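Long-range contact in coproheme decarboxylase (Thermus thermophilus, PDB 1VDH), which catalyses the hydrogen peroxide-dependent decarboxylation of iron-coproporphyrin III (coproheme) to heme b, the last step of coproporphyrin-dependent heme synthesis, and assembles as a homopentamer: residues G14-F26 against A72-L86. Numbering follows the deposited sequence.
Sequences GWHVLHDFRLLDF and ADLLFLNLRPGLDPL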
loop_
_atom_site.group_PDB
_atom_site.type_symbol
_atom_site.label_atom_id
_atom_site.label_comp_id
_atom_site.label_asym_id
_atom_site.label_seq_id
_atom_site.Cartn_x
_atom_site.Cartn_y
_atom_site.Cartn_z
ATOM N N GLY A 14 -10.631 -30.212 -5.809
ATOM C CA GLY A 14 -10.973 -30.535 -7.180
ATOM C C GLY A 14 -9.985 -29.885 -8.127
ATOM O O GLY A 14 -8.774 -29.912 -7.889
ATOM N N TRP A 15 -10.497 -29.290 -9.198
ATOM C CA TRP A 15 -9.649 -28.624 -10.182
ATOM C C TRP A 15 -8.896 -27.434 -9.597
ATOM O O TRP A 15 -9.373 -26.776 -8.667
ATOM C CB TRP A 15 -10.489 -28.121 -11.362
ATOM C CG TRP A 15 -10.767 -29.133 -12.438
ATOM C CD1 TRP A 15 -10.124 -30.326 -12.644
ATOM C CD2 TRP A 15 -11.752 -29.025 -13.473
ATOM N NE1 TRP A 15 -10.646 -30.961 -13.750
ATOM C CE2 TRP A 15 -11.649 -30.185 -14.275
ATOM C CE3 TRP A 15 -12.716 -28.059 -13.801
ATOM C CZ2 TRP A 15 -12.473 -30.406 -15.383
ATOM C CZ3 TRP A 15 -13.537 -28.278 -14.905
ATOM C CH2 TRP A 15 -13.409 -29.444 -15.682
ATOM N N HIS A 16 -7.707 -27.184 -10.137
ATOM C CA HIS A 16 -6.886 -26.050 -9.732
ATOM C C HIS A 16 -7.420 -24.881 -10.545
ATOM O O HIS A 16 -7.890 -25.065 -11.666
ATOM C CB HIS A 16 -5.416 -26.306 -10.042
ATOM C CG HIS A 16 -4.801 -27.362 -9.178
ATOM N ND1 HIS A 16 -3.552 -27.227 -8.610
ATOM C CD2 HIS A 16 -5.274 -28.564 -8.769
ATOM C CE1 HIS A 16 -3.282 -28.301 -7.891
ATOM N NE2 HIS A 16 -4.309 -29.127 -7.970
ATOM N N VAL A 17 -7.356 -23.685 -9.974
ATOM C CA VAL A 17 -7.896 -22.502 -10.619
ATOM C C VAL A 17 -6.918 -21.339 -10.704
ATOM O O VAL A 17 -6.211 -21.036 -9.743
ATOM C CB VAL A 17 -9.136 -21.990 -9.840
ATOM C CG1 VAL A 17 -9.859 -20.922 -10.634
ATOM C CG2 VAL A 17 -10.072 -23.145 -9.490
ATOM N N LEU A 18 -6.908 -20.672 -11.851
ATOM C CA LEU A 18 -6.063 -19.503 -12.028
ATOM C C LEU A 18 -6.872 -18.326 -12.561
ATOM O O LEU A 18 -7.536 -18.430 -13.597
ATOM C CB LEU A 18 -4.893 -19.779 -12.979
ATOM C CG LEU A 18 -4.049 -18.537 -13.316
ATOM C CD1 LEU A 18 -3.331 -18.028 -12.066
ATOM C CD2 LEU A 18 -3.040 -18.855 -14.411
ATOM N N HIS A 19 -6.872 -17.235 -11.803
ATOM C CA HIS A 19 -7.529 -16.008 -12.231
ATOM C C HIS A 19 -6.380 -15.157 -12.739
ATOM O O HIS A 19 -5.437 -14.878 -12.001
ATOM C CB HIS A 19 -8.213 -15.292 -11.067
ATOM C CG HIS A 19 -9.540 -15.870 -10.705
ATOM N ND1 HIS A 19 -9.670 -17.013 -9.944
ATOM C CD2 HIS A 19 -10.797 -15.459 -10.989
ATOM C CE1 HIS A 19 -10.951 -17.278 -9.775
ATOM N NE2 HIS A 19 -11.656 -16.353 -10.400
ATOM N N ASP A 20 -6.447 -14.770 -14.004
ATOM C CA ASP A 20 -5.396 -13.967 -14.605
ATOM C C ASP A 20 -6.013 -12.667 -15.099
ATOM O O ASP A 20 -6.643 -12.634 -16.159
ATOM C CB ASP A 20 -4.758 -14.755 -15.765
ATOM C CG ASP A 20 -3.534 -14.068 -16.368
ATOM O OD1 ASP A 20 -3.306 -12.858 -16.143
ATOM O OD2 ASP A 20 -2.793 -14.757 -17.095
ATOM N N PHE A 21 -5.859 -11.612 -14.300
ATOM C CA PHE A 21 -6.378 -10.288 -14.632
ATOM C C PHE A 21 -5.309 -9.444 -15.310
ATOM O O PHE A 21 -4.195 -9.308 -14.796
ATOM C CB PHE A 21 -6.840 -9.549 -13.368
ATOM C CG PHE A 21 -8.049 -10.148 -12.717
ATOM C CD1 PHE A 21 -9.326 -9.804 -13.145
ATOM C CD2 PHE A 21 -7.911 -11.024 -11.643
ATOM C CE1 PHE A 21 -10.450 -10.313 -12.515
ATOM C CE2 PHE A 21 -9.031 -11.544 -11.003
ATOM C CZ PHE A 21 -10.304 -11.188 -11.437
ATOM N N ARG A 22 -5.669 -8.825 -16.429
ATOM C CA ARG A 22 -4.735 -7.984 -17.161
ATOM C C ARG A 22 -5.387 -6.685 -17.610
ATOM O O ARG A 22 -6.617 -6.599 -17.731
ATOM C CB ARG A 22 -4.191 -8.729 -18.385
ATOM C CG ARG A 22 -3.686 -10.122 -18.059
ATOM C CD ARG A 22 -2.320 -10.388 -18.642
ATOM N NE ARG A 22 -1.911 -11.756 -18.346
ATOM C CZ ARG A 22 -0.781 -12.314 -18.759
ATOM N NH1 ARG A 22 0.079 -11.619 -19.493
ATOM N NH2 ARG A 22 -0.527 -13.577 -18.453
ATOM N N LEU A 23 -4.553 -5.668 -17.804
ATOM C CA LEU A 23 -5.004 -4.360 -18.265
ATOM C C LEU A 23 -4.579 -4.208 -19.718
ATOM O O LEU A 23 -3.473 -4.606 -20.097
ATOM C CB LEU A 23 -4.374 -3.244 -17.430
ATOM C CG LEU A 23 -4.955 -3.011 -16.035
ATOM C CD1 LEU A 23 -4.015 -2.108 -15.258
ATOM C CD2 LEU A 23 -6.356 -2.384 -16.140
ATOM N N LEU A 24 -5.457 -3.637 -20.531
ATOM C CA LEU A 24 -5.158 -3.436 -21.940
ATOM C C LEU A 24 -4.546 -2.061 -22.190
ATOM O O LEU A 24 -5.015 -1.051 -21.664
ATOM C CB LEU A 24 -6.432 -3.598 -22.776
ATOM C CG LEU A 24 -6.322 -3.289 -24.275
ATOM C CD1 LEU A 24 -5.459 -4.339 -24.967
ATOM C CD2 LEU A 24 -7.713 -3.246 -24.894
ATOM N N ASP A 25 -3.452 -2.032 -22.940
ATOM C CA ASP A 25 -2.831 -0.765 -23.285
ATOM C C ASP A 25 -3.617 -0.308 -24.518
ATOM O O ASP A 25 -3.241 -0.609 -25.655
ATOM C CB ASP A 25 -1.347 -0.956 -23.623
ATOM C CG ASP A 25 -0.614 0.369 -23.840
ATOM O OD1 ASP A 25 -1.265 1.396 -24.132
ATOM O OD2 ASP A 25 0.628 0.379 -23.724
ATOM N N PHE A 26 -4.736 0.374 -24.273
ATOM C CA PHE A 26 -5.613 0.868 -25.338
ATOM C C PHE A 26 -4.892 1.680 -26.406
ATOM O O PHE A 26 -5.036 1.404 -27.596
ATOM C CB PHE A 26 -6.760 1.704 -24.754
ATOM C CG PHE A 26 -7.877 0.887 -24.172
ATOM C CD1 PHE A 26 -7.766 0.332 -22.901
ATOM C CD2 PHE A 26 -9.046 0.674 -24.895
ATOM C CE1 PHE A 26 -8.804 -0.427 -22.358
ATOM C CE2 PHE A 26 -10.091 -0.084 -24.366
ATOM C CZ PHE A 26 -9.970 -0.638 -23.093
ATOM N N ALA A 72 -8.721 -3.969 -13.667
ATOM C CA ALA A 72 -8.406 -4.926 -14.730
ATOM C C ALA A 72 -9.355 -4.677 -15.892
ATOM O O ALA A 72 -10.428 -4.127 -15.692
ATOM C CB ALA A 72 -8.574 -6.358 -14.231
ATOM N N ASP A 73 -8.968 -5.109 -17.089
ATOM C CA ASP A 73 -9.798 -4.954 -18.287
ATOM C C ASP A 73 -10.242 -6.319 -18.805
ATOM O O ASP A 73 -11.348 -6.470 -19.307
ATOM C CB ASP A 73 -9.027 -4.223 -19.387
ATOM C CG ASP A 73 -8.716 -2.794 -19.023
ATOM O OD1 ASP A 73 -7.661 -2.282 -19.453
ATOM O OD2 ASP A 73 -9.536 -2.176 -18.314
ATOM N N LEU A 74 -9.359 -7.307 -18.695
ATOM C CA LEU A 74 -9.671 -8.655 -19.141
ATOM C C LEU A 74 -9.292 -9.678 -18.081
ATOM O O LEU A 74 -8.243 -9.573 -17.442
ATOM C CB LEU A 74 -8.936 -8.978 -20.452
ATOM C CG LEU A 74 -9.373 -8.282 -21.751
ATOM C CD1 LEU A 74 -8.321 -8.505 -22.842
ATOM C CD2 LEU A 74 -10.729 -8.811 -22.205
ATOM N N LEU A 75 -10.191 -10.627 -17.855
ATOM C CA LEU A 75 -9.948 -11.709 -16.915
ATOM C C LEU A 75 -9.867 -12.993 -17.724
ATOM O O LEU A 75 -10.774 -13.296 -18.502
ATOM C CB LEU A 75 -11.096 -11.855 -15.907
ATOM C CG LEU A 75 -11.153 -13.219 -15.194
ATOM C CD1 LEU A 75 -9.874 -13.459 -14.382
ATOM C CD2 LEU A 75 -12.381 -13.306 -14.290
ATOM N N PHE A 76 -8.764 -13.716 -17.562
ATOM C CA PHE A 76 -8.580 -14.998 -18.224
ATOM C C PHE A 76 -8.672 -16.017 -17.099
ATOM O O PHE A 76 -7.759 -16.141 -16.280
ATOM C CB PHE A 76 -7.216 -15.074 -18.916
ATOM C CG PHE A 76 -7.042 -14.069 -20.014
ATOM C CD1 PHE A 76 -6.564 -12.791 -19.736
ATOM C CD2 PHE A 76 -7.366 -14.393 -21.327
ATOM C CE1 PHE A 76 -6.410 -11.847 -20.754
ATOM C CE2 PHE A 76 -7.216 -13.459 -22.353
ATOM C CZ PHE A 76 -6.737 -12.182 -22.066
ATOM N N LEU A 77 -9.818 -16.686 -17.019
ATOM C CA LEU A 77 -10.068 -17.680 -15.986
ATOM C C LEU A 77 -9.864 -19.078 -16.547
ATOM O O LEU A 77 -10.442 -19.428 -17.578
ATOM C CB LEU A 77 -11.499 -17.535 -15.448
ATOM C CG LEU A 77 -11.992 -18.586 -14.438
ATOM C CD1 LEU A 77 -11.105 -18.596 -13.199
ATOM C CD2 LEU A 77 -13.441 -18.297 -14.047
ATOM N N ASN A 78 -9.049 -19.872 -15.859
ATOM C CA ASN A 78 -8.767 -21.238 -16.282
ATOM C C ASN A 78 -8.760 -22.210 -15.117
ATOM O O ASN A 78 -8.299 -21.883 -14.022
ATOM C CB ASN A 78 -7.416 -21.318 -17.007
ATOM C CG ASN A 78 -7.522 -20.984 -18.476
ATOM O OD1 ASN A 78 -7.971 -21.805 -19.277
ATOM N ND2 ASN A 78 -7.091 -19.782 -18.846
ATOM N N LEU A 79 -9.321 -23.393 -15.354
ATOM C CA LEU A 79 -9.366 -24.455 -14.355
ATOM C C LEU A 79 -8.756 -25.695 -15.003
ATOM O O LEU A 79 -9.036 -25.984 -16.166
ATOM C CB LEU A 79 -10.804 -24.745 -13.905
ATOM C CG LEU A 79 -11.473 -23.721 -12.982
ATOM C CD1 LEU A 79 -12.055 -22.576 -13.795
ATOM C CD2 LEU A 79 -12.572 -24.397 -12.164
ATOM N N ARG A 80 -7.893 -26.394 -14.267
ATOM C CA ARG A 80 -7.216 -27.590 -14.780
ATOM C C ARG A 80 -7.027 -28.600 -13.646
ATOM O O ARG A 80 -7.166 -28.252 -12.473
ATOM C CB ARG A 80 -5.834 -27.220 -15.339
ATOM C CG ARG A 80 -5.812 -26.204 -16.480
ATOM C CD ARG A 80 -6.361 -26.768 -17.787
ATOM N NE ARG A 80 -6.084 -25.859 -18.898
ATOM C CZ ARG A 80 -6.845 -24.824 -19.245
ATOM N NH1 ARG A 80 -7.968 -24.555 -18.583
ATOM N NH2 ARG A 80 -6.438 -24.003 -20.204
ATOM N N PRO A 81 -6.712 -29.867 -13.983
ATOM C CA PRO A 81 -6.502 -30.931 -12.991
ATOM C C PRO A 81 -5.254 -30.745 -12.113
ATOM O O PRO A 81 -5.045 -31.506 -11.169
ATOM C CB PRO A 81 -6.376 -32.192 -13.857
ATOM C CG PRO A 81 -7.136 -31.854 -15.092
ATOM C CD PRO A 81 -6.717 -30.431 -15.346
ATOM N N GLY A 82 -4.437 -29.738 -12.421
ATOM C CA GLY A 82 -3.232 -29.490 -11.639
ATOM C C GLY A 82 -2.613 -28.129 -11.906
ATOM O O GLY A 82 -3.131 -27.360 -12.720
ATOM N N LEU A 83 -1.495 -27.832 -11.243
ATOM C CA LEU A 83 -0.813 -26.550 -11.423
ATOM C C LEU A 83 -0.075 -26.440 -12.755
ATOM O O LEU A 83 -0.094 -25.389 -13.397
ATOM C CB LEU A 83 0.168 -26.290 -10.270
ATOM C CG LEU A 83 1.045 -25.033 -10.354
ATOM C CD1 LEU A 83 0.194 -23.770 -10.453
ATOM C CD2 LEU A 83 1.965 -24.965 -9.133
ATOM N N ASP A 84 0.555 -27.533 -13.180
ATOM C CA ASP A 84 1.314 -27.538 -14.428
ATOM C C ASP A 84 0.551 -27.019 -15.644
ATOM O O ASP A 84 1.065 -26.169 -16.370
ATOM C CB ASP A 84 1.922 -28.921 -14.687
ATOM C CG ASP A 84 3.014 -29.271 -13.690
ATOM O OD1 ASP A 84 3.151 -28.567 -12.661
ATOM O OD2 ASP A 84 3.745 -30.248 -13.939
ATOM N N PRO A 85 -0.670 -27.528 -15.894
ATOM C CA PRO A 85 -1.433 -27.040 -17.049
ATOM C C PRO A 85 -1.766 -25.547 -16.914
ATOM O O PRO A 85 -1.931 -24.853 -17.913
ATOM C CB PRO A 85 -2.702 -27.895 -17.010
ATOM C CG PRO A 85 -2.247 -29.165 -16.362
ATOM C CD PRO A 85 -1.362 -28.663 -15.254
ATOM N N LEU A 86 -1.866 -25.055 -15.679
ATOM C CA LEU A 86 -2.163 -23.636 -15.449
ATOM C C LEU A 86 -0.939 -22.788 -15.761
ATOM O O LEU A 86 -1.044 -21.744 -16.408
ATOM C CB LEU A 86 -2.619 -23.392 -14.010
ATOM C CG LEU A 86 -3.995 -23.957 -13.652
ATOM C CD1 LEU A 86 -4.294 -23.686 -12.191
ATOM C CD2 LEU A 86 -5.057 -23.337 -14.547
HETATM O O HOH W 1 -6.134 -0.122 -19.348
#
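His16 to Arg22 pair with Arg80 back to Leu74 as neighbouring antiparallel strands of the curved sheet in this dimeric α+β barrel fold of the chlorite dismutase family. Backbone hydrogen bonds run the length of the ladder, from His16 N to Arg80 O (2.6 Å) to a classic beta bulge where Arg22 O accepts from both Asp73 N and Leu74 N.

Three CH-pi contacts cover ring faces. Leu77 CD1 lies 3.6 Å from the centroid of the His19 ring, Leu75 CD1 covers the centre of Phe21, and on the opposite face of the sheet Gly82 CA lies 3.6 Å from the centroid of the His16 imidazole. His19 NE2 hydrogen-bonds Asp201 OD1, and Phe21 stacks on Phe233. A leucine in place of His16 would probably lose the flat surface under Gly82 and leave Tyr109 OH without its ND1 partner.

In a salt bridge within one strand, Arg22 NE and NH2 meet Asp20 OD1 and OD2 side-on, one nitrogen to each oxygen. Asp73, itself one of the two bulge residues, has CG anti to its carbonyl carbon (chi1 -66°), which brings OD1 to Leu24 N at 2.8 Å; OD1 takes this N-H on its anti lone pair and also accepts from a water that donates to Leu24 O.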